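Local structure of conserved hypothetical protein (Streptococcus pyogenes, 2EWC) at residues Thr3-His15 / Leu18-Cys30. The protein is of unknown function but belongs to the widespread YjgF family and has been named a putative translation initiation inhibitor. Numbering follows the deposited sequence.
Sequences TIRRYDVNEDRGH and LVEAGDFYYLNYC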
loop_
_atom_site.group_PDB
_atom_site.type_symbol
_atom_site.label_atom_id
_atom_site.label_comp_id
_atom_site.label_asym_id
_atom_site.label_seq_id
_atom_site.Cartn_x
_atom_site.Cartn_y
_atom_site.Cartn_z
ATOM N N THR B 3 -40.577 -14.004 33.439
ATOM C CA THR B 3 -39.160 -14.147 33.117
ATOM C C THR B 3 -38.469 -12.774 33.031
ATOM O O THR B 3 -37.486 -12.530 33.717
ATOM C CB THR B 3 -38.928 -14.995 31.853
ATOM O OG1 THR B 3 -39.792 -14.538 30.807
ATOM C CG2 THR B 3 -39.202 -16.491 32.135
ATOM N N ILE B 4 -39.019 -11.863 32.237
ATOM C CA ILE B 4 -38.450 -10.528 32.099
ATOM C C ILE B 4 -38.868 -9.656 33.288
ATOM O O ILE B 4 -40.048 -9.541 33.597
ATOM C CB ILE B 4 -38.868 -9.872 30.761
ATOM C CG1 ILE B 4 -38.374 -10.712 29.581
ATOM C CG2 ILE B 4 -38.350 -8.429 30.684
ATOM C CD1 ILE B 4 -39.064 -10.399 28.272
ATOM N N ARG B 5 -37.892 -9.067 33.965
ATOM C CA ARG B 5 -38.197 -8.141 35.035
ATOM C C ARG B 5 -37.839 -6.738 34.602
ATOM O O ARG B 5 -36.777 -6.521 34.017
ATOM C CB ARG B 5 -37.456 -8.526 36.307
ATOM C CG ARG B 5 -37.717 -9.955 36.762
ATOM C CD ARG B 5 -36.608 -10.394 37.704
ATOM N NE ARG B 5 -37.079 -11.341 38.714
ATOM C CZ ARG B 5 -37.808 -11.010 39.780
ATOM N NH1 ARG B 5 -38.174 -9.749 40.004
ATOM N NH2 ARG B 5 -38.189 -11.955 40.625
ATOM N N ARG B 6 -38.725 -5.796 34.901
ATOM C CA ARG B 6 -38.557 -4.404 34.515
ATOM C C ARG B 6 -38.434 -3.505 35.767
ATOM O O ARG B 6 -39.336 -3.491 36.597
ATOM C CB ARG B 6 -39.729 -3.984 33.618
ATOM C CG ARG B 6 -39.772 -4.764 32.281
ATOM C CD ARG B 6 -41.110 -4.628 31.561
ATOM N NE ARG B 6 -41.009 -5.047 30.158
ATOM C CZ ARG B 6 -41.274 -6.274 29.708
ATOM N NH1 ARG B 6 -41.144 -6.540 28.413
ATOM N NH2 ARG B 6 -41.679 -7.236 30.542
ATOM N N TYR B 7 -37.324 -2.778 35.896
ATOM C CA TYR B 7 -37.046 -1.952 37.087
ATOM C C TYR B 7 -36.990 -0.484 36.716
ATOM O O TYR B 7 -36.719 -0.164 35.564
ATOM C CB TYR B 7 -35.690 -2.311 37.691
ATOM C CG TYR B 7 -35.534 -3.738 38.146
ATOM C CD1 TYR B 7 -35.617 -4.071 39.495
ATOM C CD2 TYR B 7 -35.257 -4.753 37.230
ATOM C CE1 TYR B 7 -35.453 -5.402 39.919
ATOM C CE2 TYR B 7 -35.094 -6.074 37.636
ATOM C CZ TYR B 7 -35.201 -6.392 38.975
ATOM O OH TYR B 7 -35.029 -7.692 39.366
ATOM N N ASP B 8 -37.234 0.407 37.677
ATOM C CA ASP B 8 -37.148 1.846 37.423
ATOM C C ASP B 8 -37.992 2.270 36.199
ATOM O O ASP B 8 -37.510 2.970 35.294
ATOM C CB ASP B 8 -35.673 2.228 37.209
ATOM C CG ASP B 8 -35.434 3.722 37.294
ATOM O OD1 ASP B 8 -36.219 4.397 38.008
ATOM O OD2 ASP B 8 -34.465 4.211 36.650
ATOM N N VAL B 9 -39.241 1.815 36.166
ATOM C CA VAL B 9 -40.154 2.076 35.061
ATOM C C VAL B 9 -40.629 3.521 35.081
ATOM O O VAL B 9 -41.003 4.045 36.126
ATOM C CB VAL B 9 -41.352 1.128 35.111
ATOM C CG1 VAL B 9 -42.405 1.522 34.102
ATOM C CG2 VAL B 9 -40.894 -0.292 34.848
ATOM N N ASN B 10 -40.589 4.169 33.918
ATOM C CA ASN B 10 -41.082 5.535 33.778
ATOM C C ASN B 10 -42.386 5.531 32.991
ATOM O O ASN B 10 -42.385 5.400 31.777
ATOM C CB ASN B 10 -40.009 6.440 33.137
ATOM C CG ASN B 10 -40.402 7.921 33.136
ATOM O OD1 ASN B 10 -41.565 8.259 33.008
ATOM N ND2 ASN B 10 -39.413 8.804 33.245
ATOM N N GLU B 11 -43.494 5.678 33.711
ATOM C CA GLU B 11 -44.843 5.587 33.142
ATOM C C GLU B 11 -45.169 6.674 32.112
ATOM O O GLU B 11 -45.852 6.407 31.135
ATOM C CB GLU B 11 -45.915 5.576 34.263
ATOM C CG GLU B 11 -45.819 4.388 35.265
ATOM C CD GLU B 11 -46.060 3.009 34.627
ATOM O OE1 GLU B 11 -46.441 2.958 33.431
ATOM O OE2 GLU B 11 -45.866 1.974 35.321
ATOM N N ASP B 12 -44.693 7.893 32.347
ATOM C CA ASP B 12 -44.941 9.029 31.442
ATOM C C ASP B 12 -44.202 8.940 30.116
ATOM O O ASP B 12 -44.733 9.344 29.077
ATOM C CB ASP B 12 -44.548 10.356 32.107
ATOM C CG ASP B 12 -45.008 10.448 33.548
ATOM O OD1 ASP B 12 -44.247 11.022 34.358
ATOM O OD2 ASP B 12 -46.113 9.941 33.877
ATOM N N ARG B 13 -42.966 8.447 30.146
ATOM C CA ARG B 13 -42.166 8.373 28.921
ATOM C C ARG B 13 -42.385 7.044 28.178
ATOM O O ARG B 13 -42.125 6.948 26.979
ATOM C CB ARG B 13 -40.671 8.593 29.204
ATOM C CG ARG B 13 -40.292 9.726 30.198
ATOM C CD ARG B 13 -40.956 11.096 29.938
ATOM N NE ARG B 13 -40.878 11.520 28.541
ATOM C CZ ARG B 13 -39.741 11.762 27.888
ATOM N NH1 ARG B 13 -38.564 11.608 28.497
ATOM N NH2 ARG B 13 -39.775 12.144 26.607
ATOM N N GLY B 14 -42.895 6.033 28.875
ATOM C CA GLY B 14 -43.082 4.715 28.262
ATOM C C GLY B 14 -41.762 3.987 28.048
ATOM O O GLY B 14 -41.515 3.459 26.969
ATOM N N HIS B 15 -40.907 3.971 29.070
ATOM C CA HIS B 15 -39.656 3.209 29.019
ATOM C C HIS B 15 -39.340 2.556 30.365
ATOM O O HIS B 15 -39.876 2.960 31.403
ATOM C CB HIS B 15 -38.483 4.069 28.511
ATOM C CG HIS B 15 -38.057 5.177 29.438
ATOM N ND1 HIS B 15 -37.890 6.482 29.010
ATOM C CD2 HIS B 15 -37.709 5.166 30.749
ATOM C CE1 HIS B 15 -37.473 7.225 30.025
ATOM N NE2 HIS B 15 -37.362 6.453 31.093
ATOM N N LEU B 18 -34.192 -0.155 33.607
ATOM C CA LEU B 18 -33.336 -1.320 33.510
ATOM C C LEU B 18 -34.209 -2.564 33.322
ATOM O O LEU B 18 -35.089 -2.849 34.156
ATOM C CB LEU B 18 -32.506 -1.490 34.791
ATOM C CG LEU B 18 -31.633 -2.748 34.796
ATOM C CD1 LEU B 18 -30.397 -2.515 33.951
ATOM C CD2 LEU B 18 -31.248 -3.175 36.193
ATOM N N VAL B 19 -33.947 -3.314 32.256
ATOM C CA VAL B 19 -34.681 -4.534 31.973
ATOM C C VAL B 19 -33.735 -5.685 32.230
ATOM O O VAL B 19 -32.619 -5.691 31.714
ATOM C CB VAL B 19 -35.170 -4.602 30.531
ATOM C CG1 VAL B 19 -35.923 -5.916 30.281
ATOM C CG2 VAL B 19 -36.053 -3.423 30.189
ATOM N N GLU B 20 -34.159 -6.634 33.069
ATOM C CA GLU B 20 -33.391 -7.838 33.335
ATOM C C GLU B 20 -33.990 -8.958 32.488
ATOM O O GLU B 20 -35.201 -9.187 32.534
ATOM C CB GLU B 20 -33.479 -8.189 34.829
ATOM C CG GLU B 20 -32.827 -9.522 35.233
ATOM C CD GLU B 20 -33.310 -10.015 36.611
ATOM O OE1 GLU B 20 -33.544 -9.189 37.522
ATOM O OE2 GLU B 20 -33.467 -11.241 36.772
ATOM N N ALA B 21 -33.134 -9.648 31.730
ATOM C CA ALA B 21 -33.530 -10.701 30.829
ATOM C C ALA B 21 -32.502 -11.800 30.986
ATOM O O ALA B 21 -31.428 -11.741 30.393
ATOM C CB ALA B 21 -33.541 -10.180 29.373
ATOM N N GLY B 22 -32.806 -12.797 31.819
ATOM C CA GLY B 22 -31.834 -13.857 32.102
ATOM C C GLY B 22 -30.570 -13.300 32.739
ATOM O O GLY B 22 -30.634 -12.707 33.810
ATOM N N ASP B 23 -29.428 -13.479 32.066
ATOM C CA ASP B 23 -28.127 -13.038 32.587
ATOM C C ASP B 23 -27.754 -11.614 32.141
ATOM O O ASP B 23 -26.687 -11.106 32.519
ATOM C CB ASP B 23 -27.023 -14.021 32.155
ATOM C CG ASP B 23 -27.167 -15.408 32.799
ATOM O OD1 ASP B 23 -27.792 -15.531 33.896
ATOM O OD2 ASP B 23 -26.620 -16.375 32.212
ATOM N N PHE B 24 -28.616 -10.988 31.333
ATOM C CA PHE B 24 -28.326 -9.674 30.729
ATOM C C PHE B 24 -29.243 -8.570 31.207
ATOM O O PHE B 24 -30.408 -8.814 31.518
ATOM C CB PHE B 24 -28.328 -9.776 29.214
ATOM C CG PHE B 24 -27.145 -10.543 28.679
ATOM C CD1 PHE B 24 -25.964 -9.884 28.345
ATOM C CD2 PHE B 24 -27.182 -11.933 28.595
ATOM C CE1 PHE B 24 -24.854 -10.597 27.881
ATOM C CE2 PHE B 24 -26.073 -12.653 28.142
ATOM C CZ PHE B 24 -24.913 -11.979 27.776
ATOM N N TYR B 25 -28.683 -7.360 31.320
ATOM C CA TYR B 25 -29.399 -6.226 31.865
ATOM C C TYR B 25 -29.282 -5.084 30.893
ATOM O O TYR B 25 -28.171 -4.719 30.513
ATOM C CB TYR B 25 -28.829 -5.832 33.219
ATOM C CG TYR B 25 -28.946 -6.926 34.243
ATOM C CD1 TYR B 25 -29.960 -6.900 35.184
ATOM C CD2 TYR B 25 -28.066 -8.016 34.241
ATOM C CE1 TYR B 25 -30.090 -7.919 36.122
ATOM C CE2 TYR B 25 -28.191 -9.043 35.176
ATOM C CZ TYR B 25 -29.208 -8.978 36.107
ATOM O OH TYR B 25 -29.350 -9.968 37.037
ATOM N N TYR B 26 -30.420 -4.539 30.479
ATOM C CA TYR B 26 -30.456 -3.480 29.468
ATOM C C TYR B 26 -30.834 -2.148 30.107
ATOM O O TYR B 26 -31.914 -2.003 30.668
ATOM C CB TYR B 26 -31.443 -3.833 28.355
ATOM C CG TYR B 26 -30.989 -5.039 27.603
ATOM C CD1 TYR B 26 -30.284 -4.900 26.409
ATOM C CD2 TYR B 26 -31.203 -6.327 28.112
ATOM C CE1 TYR B 26 -29.812 -6.001 25.739
ATOM C CE2 TYR B 26 -30.738 -7.429 27.435
ATOM C CZ TYR B 26 -30.052 -7.258 26.246
ATOM O OH TYR B 26 -29.565 -8.343 25.563
ATOM N N LEU B 27 -29.928 -1.188 30.008
ATOM C CA LEU B 27 -30.141 0.153 30.557
ATOM C C LEU B 27 -30.745 1.093 29.525
ATOM O O LEU B 27 -30.229 1.229 28.407
ATOM C CB LEU B 27 -28.821 0.724 31.074
ATOM C CG LEU B 27 -28.242 0.051 32.334
ATOM C CD1 LEU B 27 -26.749 -0.304 32.172
ATOM C CD2 LEU B 27 -28.446 0.960 33.495
ATOM N N ASN B 28 -31.864 1.707 29.892
ATOM C CA ASN B 28 -32.420 2.828 29.156
ATOM C C ASN B 28 -31.349 3.957 29.120
ATOM O O ASN B 28 -30.353 3.894 29.862
ATOM C CB ASN B 28 -33.697 3.276 29.862
ATOM C CG ASN B 28 -34.520 4.246 29.049
ATOM O OD1 ASN B 28 -35.257 3.852 28.156
ATOM N ND2 ASN B 28 -34.417 5.526 29.373
ATOM N N TYR B 29 -31.503 4.949 28.236
ATOM C CA TYR B 29 -30.535 6.059 28.197
ATOM C C TYR B 29 -30.432 6.670 29.601
ATOM O O TYR B 29 -31.438 6.815 30.306
ATOM C CB TYR B 29 -30.908 7.131 27.148
ATOM C CG TYR B 29 -32.202 7.862 27.443
ATOM C CD1 TYR B 29 -32.217 8.981 28.281
ATOM C CD2 TYR B 29 -33.416 7.427 26.887
ATOM C CE1 TYR B 29 -33.419 9.660 28.558
ATOM C CE2 TYR B 29 -34.606 8.084 27.150
ATOM C CZ TYR B 29 -34.603 9.206 27.987
ATOM O OH TYR B 29 -35.784 9.867 28.267
ATOM N N CYS B 30 -29.207 6.987 30.002
ATOM C CA CYS B 30 -28.917 7.574 31.295
ATOM C C CYS B 30 -28.447 9.001 31.130
ATOM O O CYS B 30 -27.595 9.296 30.308
ATOM C CB CYS B 30 -27.828 6.791 32.013
ATOM S SG CYS B 30 -28.249 5.091 32.356
HETATM O O HOH W 1 -35.102 -12.728 33.420
#
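His15 lies against Asn28 at the packed end of this contact: the amide nitrogen Asn28 ND2 sits 3.4 Å above the centre of the imidazole, the two planes inclined by 31°. Asn28 OD1 comes to 3.3 Å from His15 CB. With CG between the backbone N and the carbonyl carbon (chi1 68°), the ring is brought over that amide, and Tyr29 OH approaches His15 CE1 at 3.6 Å. His15 ND1 is buried here without a polar partner. Asn28 OD1 accepts from the backbone N of Arg94 of a second subunit, and Arg13 pairs with Glu80 of that same subunit, so this end belongs to a subunit interface, as in the YjgF family, whose oligomers place their clefts between subunits. Further along, residues 5-7 and 18-21 run antiparallel as the outer hairpin of the sheet. Two-way backbone bonds join Arg5 to Glu20 and Tyr7 to Leu18; between them Arg6 and Val19 form the non-hydrogen-bonded pair, and on Val19's face its CG1 meets Ile4 CG2 at 3.5 Å. The solvent side carries Arg5, Tyr7 and Glu20. Tyr7 OH donates to Glu20 OE1 (2.8 Å), which lies at the ring's edge, ring and carboxylate planes 18° apart. Exposed Arg5 is held more loosely: its CD runs alongside, 3.3 Å from Glu20 OE1, yet NE stays 4.1 Å from Glu20 OE2, too far for a salt bridge.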